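Local coordinates for increased recombination centers protein 6 (Saccharomyces cerevisiae, PDB 3UC9) that acts as a clathrin coat accessory factor related to small G proteins and is involved in gross chromosomal rearrangements and telomere healing, at residues V22-S34 and I193-P205. Numbering follows the deposited sequence.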
loop_
_atom_site.group_PDB
_atom_site.type_symbol
_atom_site.label_atom_id
_atom_site.label_comp_id
_atom_site.label_asym_id
_atom_site.label_seq_id
_atom_site.Cartn_x
_atom_site.Cartn_y
_atom_site.Cartn_z
ATOM N N VAL A 22 -7.772 21.995 -7.794
ATOM C CA VAL A 22 -8.315 23.012 -6.849
ATOM C C VAL A 22 -8.931 22.338 -5.613
ATOM O O VAL A 22 -8.384 22.428 -4.506
ATOM C CB VAL A 22 -9.335 23.889 -7.552
ATOM N N LEU A 23 -10.053 21.642 -5.804
ATOM C CA LEU A 23 -10.692 20.907 -4.704
ATOM C C LEU A 23 -9.868 19.690 -4.323
ATOM O O LEU A 23 -9.432 18.945 -5.196
ATOM C CB LEU A 23 -12.093 20.441 -5.111
ATOM C CG LEU A 23 -12.915 19.739 -4.030
ATOM C CD1 LEU A 23 -13.327 20.722 -2.959
ATOM C CD2 LEU A 23 -14.140 19.071 -4.623
ATOM N N GLN A 24 -9.657 19.487 -3.024
ATOM C CA GLN A 24 -9.129 18.220 -2.524
ATOM C C GLN A 24 -10.318 17.343 -2.156
ATOM O O GLN A 24 -11.049 17.645 -1.211
ATOM C CB GLN A 24 -8.214 18.407 -1.308
ATOM C CG GLN A 24 -7.764 17.089 -0.648
ATOM C CD GLN A 24 -6.958 16.203 -1.594
ATOM O OE1 GLN A 24 -5.915 16.617 -2.108
ATOM N NE2 GLN A 24 -7.450 14.996 -1.844
ATOM N N TYR A 25 -10.498 16.263 -2.915
ATOM C CA TYR A 25 -11.606 15.336 -2.705
ATOM C C TYR A 25 -11.291 14.515 -1.462
ATOM O O TYR A 25 -10.116 14.398 -1.070
ATOM C CB TYR A 25 -11.764 14.385 -3.905
ATOM C CG TYR A 25 -12.372 14.961 -5.171
ATOM C CD1 TYR A 25 -13.477 14.355 -5.758
ATOM C CD2 TYR A 25 -11.826 16.078 -5.810
ATOM C CE1 TYR A 25 -14.042 14.852 -6.928
ATOM C CE2 TYR A 25 -12.390 16.586 -6.988
ATOM C CZ TYR A 25 -13.493 15.961 -7.540
ATOM O OH TYR A 25 -14.054 16.434 -8.700
ATOM N N PRO A 26 -12.325 13.933 -0.835
ATOM C CA PRO A 26 -12.047 13.025 0.273
ATOM C C PRO A 26 -11.057 11.954 -0.172
ATOM O O PRO A 26 -11.266 11.297 -1.192
ATOM C CB PRO A 26 -13.416 12.427 0.596
ATOM C CG PRO A 26 -14.393 13.462 0.104
ATOM C CD PRO A 26 -13.767 14.034 -1.122
ATOM N N GLN A 27 -9.967 11.817 0.572
ATOM C CA GLN A 27 -8.873 10.944 0.166
ATOM C C GLN A 27 -8.997 9.620 0.922
ATOM O O GLN A 27 -8.274 9.363 1.890
ATOM C CB GLN A 27 -7.529 11.619 0.440
ATOM C CG GLN A 27 -6.363 10.927 -0.239
ATOM C CD GLN A 27 -5.050 11.601 0.056
ATOM O OE1 GLN A 27 -4.555 11.548 1.184
ATOM N NE2 GLN A 27 -4.476 12.247 -0.952
ATOM N N ASN A 28 -9.928 8.779 0.471
ATOM C CA ASN A 28 -10.297 7.574 1.201
ATOM C C ASN A 28 -10.251 6.297 0.372
ATOM O O ASN A 28 -10.959 5.327 0.682
ATOM C CB ASN A 28 -11.681 7.728 1.845
ATOM C CG ASN A 28 -12.806 7.711 0.841
ATOM O OD1 ASN A 28 -12.635 8.104 -0.320
ATOM N ND2 ASN A 28 -13.983 7.256 1.287
ATOM N N LYS A 29 -9.396 6.276 -0.646
ATOM C CA LYS A 29 -9.225 5.078 -1.446
ATOM C C LYS A 29 -7.929 4.376 -1.034
ATOM O O LYS A 29 -6.899 5.016 -0.779
ATOM C CB LYS A 29 -9.213 5.393 -2.941
ATOM C CG LYS A 29 -10.233 6.413 -3.426
ATOM C CD LYS A 29 -11.656 6.128 -2.982
ATOM C CE LYS A 29 -12.627 7.200 -3.458
ATOM N NZ LYS A 29 -13.935 7.183 -2.723
ATOM N N ILE A 30 -7.993 3.055 -0.944
ATOM C CA ILE A 30 -6.794 2.243 -0.793
ATOM C C ILE A 30 -6.729 1.285 -1.978
ATOM O O ILE A 30 -7.657 0.513 -2.217
ATOM C CB ILE A 30 -6.769 1.473 0.535
ATOM C CG1 ILE A 30 -6.625 2.452 1.706
ATOM C CG2 ILE A 30 -5.588 0.466 0.549
ATOM C CD1 ILE A 30 -6.573 1.770 3.069
ATOM N N LEU A 31 -5.647 1.377 -2.750
ATOM C CA LEU A 31 -5.428 0.504 -3.898
ATOM C C LEU A 31 -4.508 -0.638 -3.479
ATOM O O LEU A 31 -3.442 -0.408 -2.910
ATOM C CB LEU A 31 -4.820 1.290 -5.060
ATOM C CG LEU A 31 -4.536 0.649 -6.425
ATOM C CD1 LEU A 31 -5.332 -0.600 -6.678
ATOM C CD2 LEU A 31 -4.837 1.686 -7.508
ATOM N N VAL A 32 -4.940 -1.866 -3.750
ATOM C CA VAL A 32 -4.101 -3.039 -3.548
ATOM C C VAL A 32 -3.845 -3.654 -4.928
ATOM O O VAL A 32 -4.773 -4.057 -5.620
ATOM C CB VAL A 32 -4.738 -4.059 -2.603
ATOM C CG1 VAL A 32 -3.759 -5.210 -2.344
ATOM C CG2 VAL A 32 -5.161 -3.387 -1.276
ATOM N N LEU A 33 -2.574 -3.690 -5.310
ATOM C CA LEU A 33 -2.125 -4.091 -6.634
ATOM C C LEU A 33 -1.156 -5.270 -6.513
ATOM O O LEU A 33 -0.375 -5.341 -5.558
ATOM C CB LEU A 33 -1.410 -2.914 -7.298
ATOM C CG LEU A 33 -0.751 -3.116 -8.667
ATOM C CD1 LEU A 33 -1.818 -3.242 -9.743
ATOM C CD2 LEU A 33 0.238 -1.984 -8.996
ATOM N N SER A 34 -1.216 -6.192 -7.474
ATOM C CA SER A 34 -0.167 -7.200 -7.643
ATOM C C SER A 34 0.096 -7.436 -9.115
ATOM O O SER A 34 -0.781 -7.207 -9.946
ATOM C CB SER A 34 -0.560 -8.517 -6.977
ATOM O OG SER A 34 -1.656 -9.136 -7.635
ATOM N N ILE A 193 -1.654 2.095 8.534
ATOM C CA ILE A 193 -3.005 2.545 8.200
ATOM C C ILE A 193 -3.629 3.273 9.396
ATOM O O ILE A 193 -4.236 4.326 9.235
ATOM C CB ILE A 193 -3.878 1.373 7.716
ATOM C CG1 ILE A 193 -3.255 0.776 6.449
ATOM C CG2 ILE A 193 -5.325 1.847 7.416
ATOM C CD1 ILE A 193 -3.915 -0.491 5.935
ATOM N N ASP A 194 -3.466 2.712 10.593
ATOM C CA ASP A 194 -3.972 3.327 11.816
ATOM C C ASP A 194 -3.457 4.746 12.032
ATOM O O ASP A 194 -4.205 5.606 12.486
ATOM C CB ASP A 194 -3.564 2.510 13.050
ATOM C CG ASP A 194 -4.396 1.267 13.254
ATOM O OD1 ASP A 194 -5.467 1.116 12.631
ATOM O OD2 ASP A 194 -3.967 0.438 14.087
ATOM N N THR A 195 -2.180 4.983 11.730
ATOM C CA THR A 195 -1.546 6.266 12.041
ATOM C C THR A 195 -1.619 7.252 10.867
ATOM O O THR A 195 -1.153 8.386 10.982
ATOM C CB THR A 195 -0.081 6.076 12.518
ATOM O OG1 THR A 195 0.697 5.434 11.501
ATOM C CG2 THR A 195 -0.041 5.229 13.804
ATOM N N HIS A 196 -2.213 6.818 9.755
ATOM C CA HIS A 196 -2.416 7.664 8.571
ATOM C C HIS A 196 -3.331 8.859 8.858
ATOM O O HIS A 196 -4.319 8.732 9.579
ATOM C CB HIS A 196 -3.007 6.830 7.416
ATOM C CG HIS A 196 -3.232 7.604 6.154
ATOM N ND1 HIS A 196 -2.201 8.028 5.341
ATOM C CD2 HIS A 196 -4.374 8.042 5.575
ATOM C CE1 HIS A 196 -2.707 8.685 4.308
ATOM N NE2 HIS A 196 -4.027 8.687 4.417
ATOM N N ASP A 197 -2.997 10.012 8.292
ATOM C CA ASP A 197 -3.900 11.171 8.321
ATOM C C ASP A 197 -4.884 11.073 7.182
ATOM O O ASP A 197 -4.528 11.291 6.032
ATOM C CB ASP A 197 -3.136 12.485 8.199
ATOM C CG ASP A 197 -2.521 12.936 9.511
ATOM O OD1 ASP A 197 -2.905 12.401 10.580
ATOM O OD2 ASP A 197 -1.665 13.852 9.456
ATOM N N TRP A 198 -6.142 10.787 7.501
ATOM C CA TRP A 198 -7.168 10.616 6.486
ATOM C C TRP A 198 -7.688 11.974 6.017
ATOM O O TRP A 198 -8.554 12.582 6.645
ATOM C CB TRP A 198 -8.304 9.762 7.039
ATOM C CG TRP A 198 -7.886 8.341 7.301
ATOM C CD1 TRP A 198 -7.304 7.852 8.429
ATOM C CD2 TRP A 198 -8.030 7.234 6.411
ATOM N NE1 TRP A 198 -7.078 6.505 8.303
ATOM C CE2 TRP A 198 -7.507 6.099 7.069
ATOM C CE3 TRP A 198 -8.551 7.090 5.118
ATOM C CZ2 TRP A 198 -7.499 4.832 6.483
ATOM C CZ3 TRP A 198 -8.542 5.840 4.532
ATOM C CH2 TRP A 198 -8.005 4.720 5.217
ATOM N N LEU A 199 -7.142 12.438 4.904
ATOM C CA LEU A 199 -7.353 13.794 4.430
ATOM C C LEU A 199 -8.774 14.024 3.906
ATOM O O LEU A 199 -9.237 13.337 2.971
ATOM C CB LEU A 199 -6.329 14.103 3.338
ATOM C CG LEU A 199 -6.346 15.469 2.655
ATOM C CD1 LEU A 199 -6.090 16.633 3.626
ATOM C CD2 LEU A 199 -5.304 15.441 1.571
ATOM N N ASN A 200 -9.445 15.008 4.507
ATOM C CA ASN A 200 -10.818 15.361 4.173
ATOM C C ASN A 200 -11.800 14.175 4.249
ATOM O O ASN A 200 -12.753 14.090 3.463
ATOM C CB ASN A 200 -10.863 16.064 2.813
ATOM C CG ASN A 200 -10.076 17.363 2.804
ATOM O OD1 ASN A 200 -9.423 17.700 1.823
ATOM N ND2 ASN A 200 -10.123 18.094 3.907
ATOM N N CYS A 201 -11.550 13.278 5.206
ATOM C CA CYS A 201 -12.465 12.195 5.543
ATOM C C CYS A 201 -13.083 12.454 6.901
ATOM O O CYS A 201 -12.416 12.969 7.808
ATOM C CB CYS A 201 -11.735 10.857 5.602
ATOM S SG CYS A 201 -10.861 10.415 4.104
ATOM N N GLU A 202 -14.346 12.057 7.059
ATOM C CA GLU A 202 -15.014 12.164 8.338
ATOM C C GLU A 202 -14.492 11.044 9.220
ATOM O O GLU A 202 -14.605 9.867 8.878
ATOM C CB GLU A 202 -16.529 12.042 8.195
ATOM C CG GLU A 202 -17.272 12.273 9.512
ATOM C CD GLU A 202 -18.772 12.082 9.403
ATOM O OE1 GLU A 202 -19.210 11.071 8.805
ATOM O OE2 GLU A 202 -19.515 12.934 9.939
ATOM N N VAL A 203 -13.912 11.420 10.346
ATOM C CA VAL A 203 -13.357 10.451 11.272
ATOM C C VAL A 203 -14.208 10.533 12.523
ATOM O O VAL A 203 -14.418 11.624 13.058
ATOM C CB VAL A 203 -11.869 10.750 11.546
ATOM C CG1 VAL A 203 -11.281 9.762 12.554
ATOM C CG2 VAL A 203 -11.083 10.703 10.246
ATOM N N GLN A 204 -14.744 9.388 12.941
ATOM C CA GLN A 204 -15.612 9.296 14.111
ATOM C C GLN A 204 -14.871 8.630 15.273
ATOM O O GLN A 204 -14.084 7.707 15.058
ATOM C CB GLN A 204 -16.870 8.494 13.762
ATOM C CG GLN A 204 -17.839 9.222 12.816
ATOM C CD GLN A 204 -18.735 10.234 13.529
ATOM O OE1 GLN A 204 -18.633 11.442 13.298
ATOM N NE2 GLN A 204 -19.620 9.742 14.395
ATOM N N PRO A 205 -15.133 9.095 16.497
ATOM C CA PRO A 205 -14.477 8.559 17.696
ATOM C C PRO A 205 -14.941 7.139 18.011
ATOM O O PRO A 205 -15.683 6.525 17.240
ATOM C CB PRO A 205 -14.737 9.473 18.894
HETATM O O HOH W 1 -5.935 10.226 3.084
#
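The side chain of Q27 swings its CG opposite the backbone N (chi1 -167°) and stays extended beyond it, so that its amide is carried obliquely across L199, with OE1 3.8 Å from L199 CB; a similar first torsion in L199 (chi1 179°) turns CD2 toward Q24. Q27 and L199 meet where the lead-in to the central strand 29-35 of a Rossmann-like, small-G-protein-type fold runs beside the tail that leaves the last helix, 185-195. That tail folds into a type II turn from W198 to C201, and the turn presents the carbonyl of L199 to the lead-in. Q27 N donates to L199 O over 2.9 Å, a nearly straight bond and the one direct hydrogen bond across the contact.

A water reinforces this pairing. It lies within hydrogen-bonding distance of Q27 O and Q27 OE1, accepts a longer bond from L199 N at 3.1 Å, and lies 2.8 Å from H196 NE2, in the plane of the imidazole, thereby tying both backbones to two side chains. The Q27 amide is fixed further: NE2 donates to the carbonyl O of N101, and ND2 of N131 donates to OE1.

On one flank, Q24 bends at chi2 and crosses L199 at about a right angle, CD resting 3.7 Å from L199 CD2, while its NE2 reaches Y25 O and N101 O. Towards the sheet, the W198 indole packs against the start of the strand: I30 CD1 approaches CH2 at 3.9 Å, N28 CA sits at the ring edge, and H196 CD2 lies 3.8 Å above one face, offset toward the rim. Y70 accepts the indole N-H, and V72, F74 and A104 pack against the ring, so the tail is joined to both strands flanking 29-35. Beside the indole, C201 SG is wedged 3.6 Å from N28 CB and equally close to Q27 O.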